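Local coordinates for 3-keto-5-aminohexanoate cleavage protein (Burkholderia xenovorans LB400, PDB 3E02), which probably catalyses the zinc-dependent cleavage of beta-keto acids such as 3-keto-5-aminohexanoate, as a TIM-barrel member of the BKACE (DUF849) family, at residues H184-R188 against K189-P193; R281-I284 against E285-L289. All coordinates share one frame; numbering follows the deposited sequence.

Contact 1. Residues H184-R188 against K189-P193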
loop_
_atom_site.group_PDB
_atom_site.type_symbol
_atom_site.label_atom_id
_atom_site.label_comp_id
_atom_site.label_asym_id
_atom_site.label_seq_id
_atom_site.Cartn_x
_atom_site.Cartn_y
_atom_site.Cartn_z
ATOM N N HIS A 184 -12.415 -15.815 -10.093
ATOM C CA HIS A 184 -13.673 -16.261 -10.706
ATOM C C HIS A 184 -13.625 -17.771 -11.031
ATOM O O HIS A 184 -14.548 -18.519 -10.680
ATOM C CB HIS A 184 -13.984 -15.420 -11.967
ATOM C CG HIS A 184 -15.117 -15.942 -12.790
ATOM N ND1 HIS A 184 -16.437 -15.730 -12.460
ATOM C CD2 HIS A 184 -15.123 -16.683 -13.922
ATOM C CE1 HIS A 184 -17.207 -16.304 -13.364
ATOM N NE2 HIS A 184 -16.434 -16.888 -14.262
ATOM N N PHE A 185 -12.527 -18.196 -11.655
ATOM C CA PHE A 185 -12.316 -19.607 -12.038
ATOM C C PHE A 185 -11.989 -20.500 -10.849
ATOM O O PHE A 185 -12.478 -21.641 -10.776
ATOM C CB PHE A 185 -11.262 -19.708 -13.139
ATOM C CG PHE A 185 -11.736 -19.151 -14.434
ATOM C CD1 PHE A 185 -12.711 -19.838 -15.159
ATOM C CD2 PHE A 185 -11.272 -17.938 -14.914
ATOM C CE1 PHE A 185 -13.210 -19.332 -16.365
ATOM C CE2 PHE A 185 -11.749 -17.420 -16.131
ATOM C CZ PHE A 185 -12.725 -18.117 -16.848
ATOM N N VAL A 186 -11.178 -19.982 -9.922
ATOM C CA VAL A 186 -10.847 -20.698 -8.688
ATOM C C VAL A 186 -12.135 -20.980 -7.897
ATOM O O VAL A 186 -12.357 -22.122 -7.497
ATOM C CB VAL A 186 -9.814 -19.957 -7.823
ATOM C CG1 VAL A 186 -9.687 -20.601 -6.417
ATOM C CG2 VAL A 186 -8.465 -19.915 -8.543
ATOM N N ASP A 187 -12.992 -19.969 -7.736
ATOM C CA ASP A 187 -14.294 -20.139 -7.052
ATOM C C ASP A 187 -15.213 -21.160 -7.734
ATOM O O ASP A 187 -15.985 -21.840 -7.051
ATOM C CB ASP A 187 -15.031 -18.802 -6.887
ATOM C CG ASP A 187 -14.312 -17.836 -5.954
ATOM O OD1 ASP A 187 -13.398 -18.253 -5.194
ATOM O OD2 ASP A 187 -14.642 -16.629 -6.011
ATOM N N ARG A 188 -15.119 -21.273 -9.057
ATOM C CA ARG A 188 -15.877 -22.275 -9.824
ATOM C C ARG A 188 -15.177 -23.644 -9.924
ATOM O O ARG A 188 -15.699 -24.557 -10.580
ATOM C CB ARG A 188 -16.162 -21.754 -11.227
ATOM C CG ARG A 188 -17.104 -20.560 -11.252
ATOM C CD ARG A 188 -17.129 -19.966 -12.625
ATOM N NE ARG A 188 -17.609 -20.953 -13.589
ATOM C CZ ARG A 188 -17.455 -20.906 -14.910
ATOM N NH1 ARG A 188 -16.812 -19.906 -15.511
ATOM N NH2 ARG A 188 -17.960 -21.900 -15.643
ATOM N N LYS A 189 -14.002 -23.778 -9.299
ATOM C CA LYS A 189 -13.217 -25.016 -9.262
ATOM C C LYS A 189 -12.772 -25.570 -10.631
ATOM O O LYS A 189 -12.600 -26.783 -10.790
ATOM C CB LYS A 189 -13.942 -26.053 -8.376
ATOM C CG LYS A 189 -13.975 -25.615 -6.916
ATOM C CD LYS A 189 -14.904 -26.442 -6.056
ATOM C CE LYS A 189 -14.636 -26.206 -4.565
ATOM N NZ LYS A 189 -14.545 -24.757 -4.194
ATOM N N LEU A 190 -12.556 -24.678 -11.603
ATOM C CA LEU A 190 -12.058 -25.079 -12.924
ATOM C C LEU A 190 -10.546 -25.337 -12.904
ATOM O O LEU A 190 -10.014 -25.982 -13.812
ATOM C CB LEU A 190 -12.463 -24.084 -14.011
ATOM C CG LEU A 190 -13.981 -23.837 -14.147
ATOM C CD1 LEU A 190 -14.272 -23.090 -15.444
ATOM C CD2 LEU A 190 -14.807 -25.128 -14.112
ATOM N N VAL A 191 -9.874 -24.812 -11.877
ATOM C CA VAL A 191 -8.462 -25.077 -11.590
ATOM C C VAL A 191 -8.349 -25.358 -10.081
ATOM O O VAL A 191 -9.121 -24.801 -9.283
ATOM C CB VAL A 191 -7.546 -23.924 -12.046
ATOM C CG1 VAL A 191 -7.497 -23.880 -13.573
ATOM C CG2 VAL A 191 -7.999 -22.583 -11.451
ATOM N N GLU A 192 -7.417 -26.239 -9.715
ATOM C CA GLU A 192 -7.177 -26.647 -8.324
ATOM C C GLU A 192 -5.847 -26.109 -7.819
ATOM O O GLU A 192 -4.936 -25.886 -8.609
ATOM C CB GLU A 192 -7.133 -28.175 -8.220
ATOM C CG GLU A 192 -8.434 -28.904 -8.581
ATOM C CD GLU A 192 -9.586 -28.706 -7.586
ATOM O OE1 GLU A 192 -9.383 -28.153 -6.475
ATOM O OE2 GLU A 192 -10.715 -29.131 -7.925
ATOM N N PRO A 193 -5.721 -25.885 -6.497
ATOM C CA PRO A 193 -4.431 -25.437 -5.978
ATOM C C PRO A 193 -3.337 -26.516 -6.107
ATOM O O PRO A 193 -3.667 -27.690 -6.305
ATOM C CB PRO A 193 -4.719 -25.109 -4.512
ATOM C CG PRO A 193 -5.971 -25.743 -4.183
ATOM C CD PRO A 193 -6.739 -25.982 -5.436
HETATM O O HOH W 1 -10.375 -24.377 -6.981
HETATM O O HOH W 2 -12.363 -22.948 -4.677
HETATM O O HOH W 3 -16.111 -21.864 -4.224
#
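Leu190 folds back onto the last turn of helix 176-187, where it meets both Phe185 and Arg188. Leu190 CB lies 4.1 Å from Phe185 O, the carbonyl that also accepts the Leu190 backbone N at 3.1 Å (N-H...O 161°). Leu190 CG, anti to the carbonyl carbon (chi1 -57°), passes Arg188 CB at 4.2 Å. There the branches part: CD2 leans over Arg188 O, while Leu190 CD1 reaches the Phe185 ring in its plane, at the edge, 3.6 Å from Phe185 CD1. The same methyl stands over the centre of one face of the Arg188 guanidinium, so one methyl touches both an aromatic edge and a cationic face. Lys189, at positive phi, leaves the helix: its N bonds Val186 O and the next N bonds Phe185 O, the paired bonds of a Schellman motif ending the helix. Lys189 N approaches Val186 O from well above the carbonyl plane, and two waters also donate to that oxygen; one leads to Val191 O, the other to Lys189 NZ. Arg188 NH1 donates to His184 NE2 at 3.3 Å, tilted 34° out of the imidazole plane, and forms a salt bridge with Glu156. Beyond the turn, Val191 CG2 meets Val186 CG2 at 4.0 Å; Val191 also packs on Phe169 and Phe171 of strand 168-173, and Phe185 on helix 152-163.

Contact 2. Residues R281-I284 against E285-L289; sequences RRII and EELSL. With EDO (1,2-ethanediol), chain L.
Arg281 and Glu285, one helical turn apart, are joined by a salt bridge in which Arg281 NE donates to Glu285 OE2 at 3.1 Å. The bond is bent (N-H...O 138°) and reaches the syn side of the carboxylate from outside its plane; the guanidinium and carboxylate planes stand 72° apart, so this is a single-bond contact and not a flat two-pronged pairing. With CG opposite the backbone N about CA-CB, Arg281 CG comes to 3.4 Å from Glu285 OE2, and the extended chain beyond it carries NE to the carboxylate; NH1 has a second partner in Ala44 O. In the backbone of the same turn, Glu285 N bonds Arg281 O; the bonds from Glu286 N to Arg282 O and from Leu287 N to Ile283 O continue this helical pattern. Ile283 and Leu287 lie side by side, Ile283 CG2 to Leu287 CD1 4.0 Å. Ser288, at positive phi (62°), ends the helix in a Schellman motif: Leu289 N reaches back to Ile284 O at 2.9 Å and Ser288 N to Glu285 O at 3.0 Å. The reversal brings Leu289 CB within 3.7 Å of Ile284 CG2. Farther out, Arg282 NH1 and NH2 make weak bonds to O2 of an ethanediol, probably from the crystallisation liquor, at the guanidinium edge, while NE forms a salt bridge to Glu286 of the third subunit; the reciprocal pair joins Glu286 to Arg282 of that subunit. Within the chain, Ile283, Leu287 and Leu289 pack on helix 240-249, and Ile284 rests on Ile8, in the loop before strand 10-13.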
loop_
_atom_site.group_PDB
_atom_site.type_symbol
_atom_site.label_atom_id
_atom_site.label_comp_id
_atom_site.label_asym_id
_atom_site.label_seq_id
_atom_site.Cartn_x
_atom_site.Cartn_y
_atom_site.Cartn_z
ATOM N N ARG A 281 20.760 -16.450 -9.911
ATOM C CA ARG A 281 21.229 -17.448 -8.956
ATOM C C ARG A 281 22.295 -16.875 -8.020
ATOM O O ARG A 281 22.253 -17.160 -6.818
ATOM C CB ARG A 281 21.745 -18.693 -9.660
ATOM C CG ARG A 281 22.127 -19.777 -8.682
ATOM C CD ARG A 281 22.479 -21.028 -9.398
ATOM N NE ARG A 281 22.701 -22.125 -8.458
ATOM C CZ ARG A 281 22.972 -23.379 -8.810
ATOM N NH1 ARG A 281 23.072 -23.727 -10.094
ATOM N NH2 ARG A 281 23.150 -24.299 -7.857
ATOM N N ARG A 282 23.233 -16.077 -8.548
ATOM C CA ARG A 282 24.232 -15.412 -7.681
ATOM C C ARG A 282 23.566 -14.473 -6.657
ATOM O O ARG A 282 23.894 -14.528 -5.473
ATOM C CB ARG A 282 25.287 -14.654 -8.476
ATOM C CG ARG A 282 26.259 -15.573 -9.224
ATOM C CD ARG A 282 27.454 -14.827 -9.707
ATOM N NE ARG A 282 27.112 -13.700 -10.572
ATOM C CZ ARG A 282 26.854 -13.759 -11.874
ATOM N NH1 ARG A 282 26.933 -14.894 -12.554
ATOM N NH2 ARG A 282 26.553 -12.638 -12.512
ATOM N N ILE A 283 22.602 -13.670 -7.116
ATOM C CA ILE A 283 21.857 -12.741 -6.253
ATOM C C ILE A 283 21.137 -13.528 -5.131
ATOM O O ILE A 283 21.254 -13.183 -3.948
ATOM C CB ILE A 283 20.848 -11.872 -7.062
ATOM C CG1 ILE A 283 21.574 -10.900 -8.009
ATOM C CG2 ILE A 283 19.968 -11.087 -6.111
ATOM C CD1 ILE A 283 20.671 -10.177 -9.048
ATOM N N ILE A 284 20.394 -14.571 -5.520
ATOM C CA ILE A 284 19.711 -15.499 -4.597
ATOM C C ILE A 284 20.666 -16.031 -3.520
ATOM O O ILE A 284 20.356 -16.002 -2.318
ATOM C CB ILE A 284 19.036 -16.675 -5.411
ATOM C CG1 ILE A 284 17.785 -16.149 -6.109
ATOM C CG2 ILE A 284 18.664 -17.903 -4.525
ATOM C CD1 ILE A 284 17.190 -17.131 -7.140
ATOM N N GLU A 285 21.844 -16.464 -3.959
ATOM C CA GLU A 285 22.855 -17.002 -3.055
ATOM C C GLU A 285 23.417 -15.935 -2.118
ATOM O O GLU A 285 23.619 -16.221 -0.935
ATOM C CB GLU A 285 23.941 -17.731 -3.843
ATOM C CG GLU A 285 23.379 -19.045 -4.431
ATOM C CD GLU A 285 24.300 -19.748 -5.428
ATOM O OE1 GLU A 285 25.423 -19.253 -5.710
ATOM O OE2 GLU A 285 23.863 -20.810 -5.935
ATOM N N GLU A 286 23.613 -14.711 -2.628
ATOM C CA GLU A 286 24.057 -13.566 -1.783
ATOM C C GLU A 286 23.057 -13.245 -0.667
ATOM O O GLU A 286 23.461 -12.870 0.438
ATOM C CB GLU A 286 24.272 -12.284 -2.601
ATOM C CG GLU A 286 25.363 -12.340 -3.657
ATOM C CD GLU A 286 26.775 -12.399 -3.124
ATOM O OE1 GLU A 286 27.008 -12.522 -1.908
ATOM O OE2 GLU A 286 27.678 -12.329 -3.968
ATOM N N LEU A 287 21.768 -13.410 -0.972
ATOM C CA LEU A 287 20.682 -13.228 -0.012
ATOM C C LEU A 287 20.439 -14.437 0.917
ATOM O O LEU A 287 19.458 -14.438 1.682
ATOM C CB LEU A 287 19.400 -12.876 -0.774
ATOM C CG LEU A 287 19.407 -11.539 -1.508
ATOM C CD1 LEU A 287 18.231 -11.453 -2.482
ATOM C CD2 LEU A 287 19.362 -10.395 -0.470
ATOM N N SER A 288 21.324 -15.448 0.875
ATOM C CA SER A 288 21.206 -16.659 1.674
ATOM C C SER A 288 19.929 -17.443 1.346
ATOM O O SER A 288 19.331 -18.061 2.223
ATOM C CB SER A 288 21.352 -16.357 3.184
ATOM O OG SER A 288 22.651 -15.877 3.481
ATOM N N LEU A 289 19.517 -17.396 0.079
ATOM C CA LEU A 289 18.337 -18.110 -0.409
ATOM C C LEU A 289 18.870 -19.256 -1.278
ATOM O O LEU A 289 20.079 -19.347 -1.507
ATOM C CB LEU A 289 17.367 -17.173 -1.138
ATOM C CG LEU A 289 16.826 -16.004 -0.298
ATOM C CD1 LEU A 289 16.062 -15.021 -1.158
ATOM C CD2 LEU A 289 15.962 -16.449 0.859
HETATM C C1 EDO L . 28.350 -14.226 -16.466
HETATM O O1 EDO L . 28.854 -14.770 -17.698
HETATM C C2 EDO L . 27.068 -14.955 -16.067
HETATM O O2 EDO L . 25.991 -14.126 -15.610
#

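Contact 1 (184-188 with 189-193) precedes contact 2 (281-284 with 285-289) along the chain, and both belong to the one beta-keto acid cleavage enzyme domain. Their centres are 34 Å apart and their nearest atoms about 23 Å, without touching. Each ends an outer helix of the TIM barrel by a Schellman motif: helix 176-187 leads on to strand 195-201, whereas helix 273-286 comes after the last barrel strand, 253-256, and an intervening hairpin (263-265 with 268-269). Both lie away from the zinc site of His50, His52 and Glu259. They also border different neighbours in the tetramer, the second subunit at contact 1 and the third at contact 2.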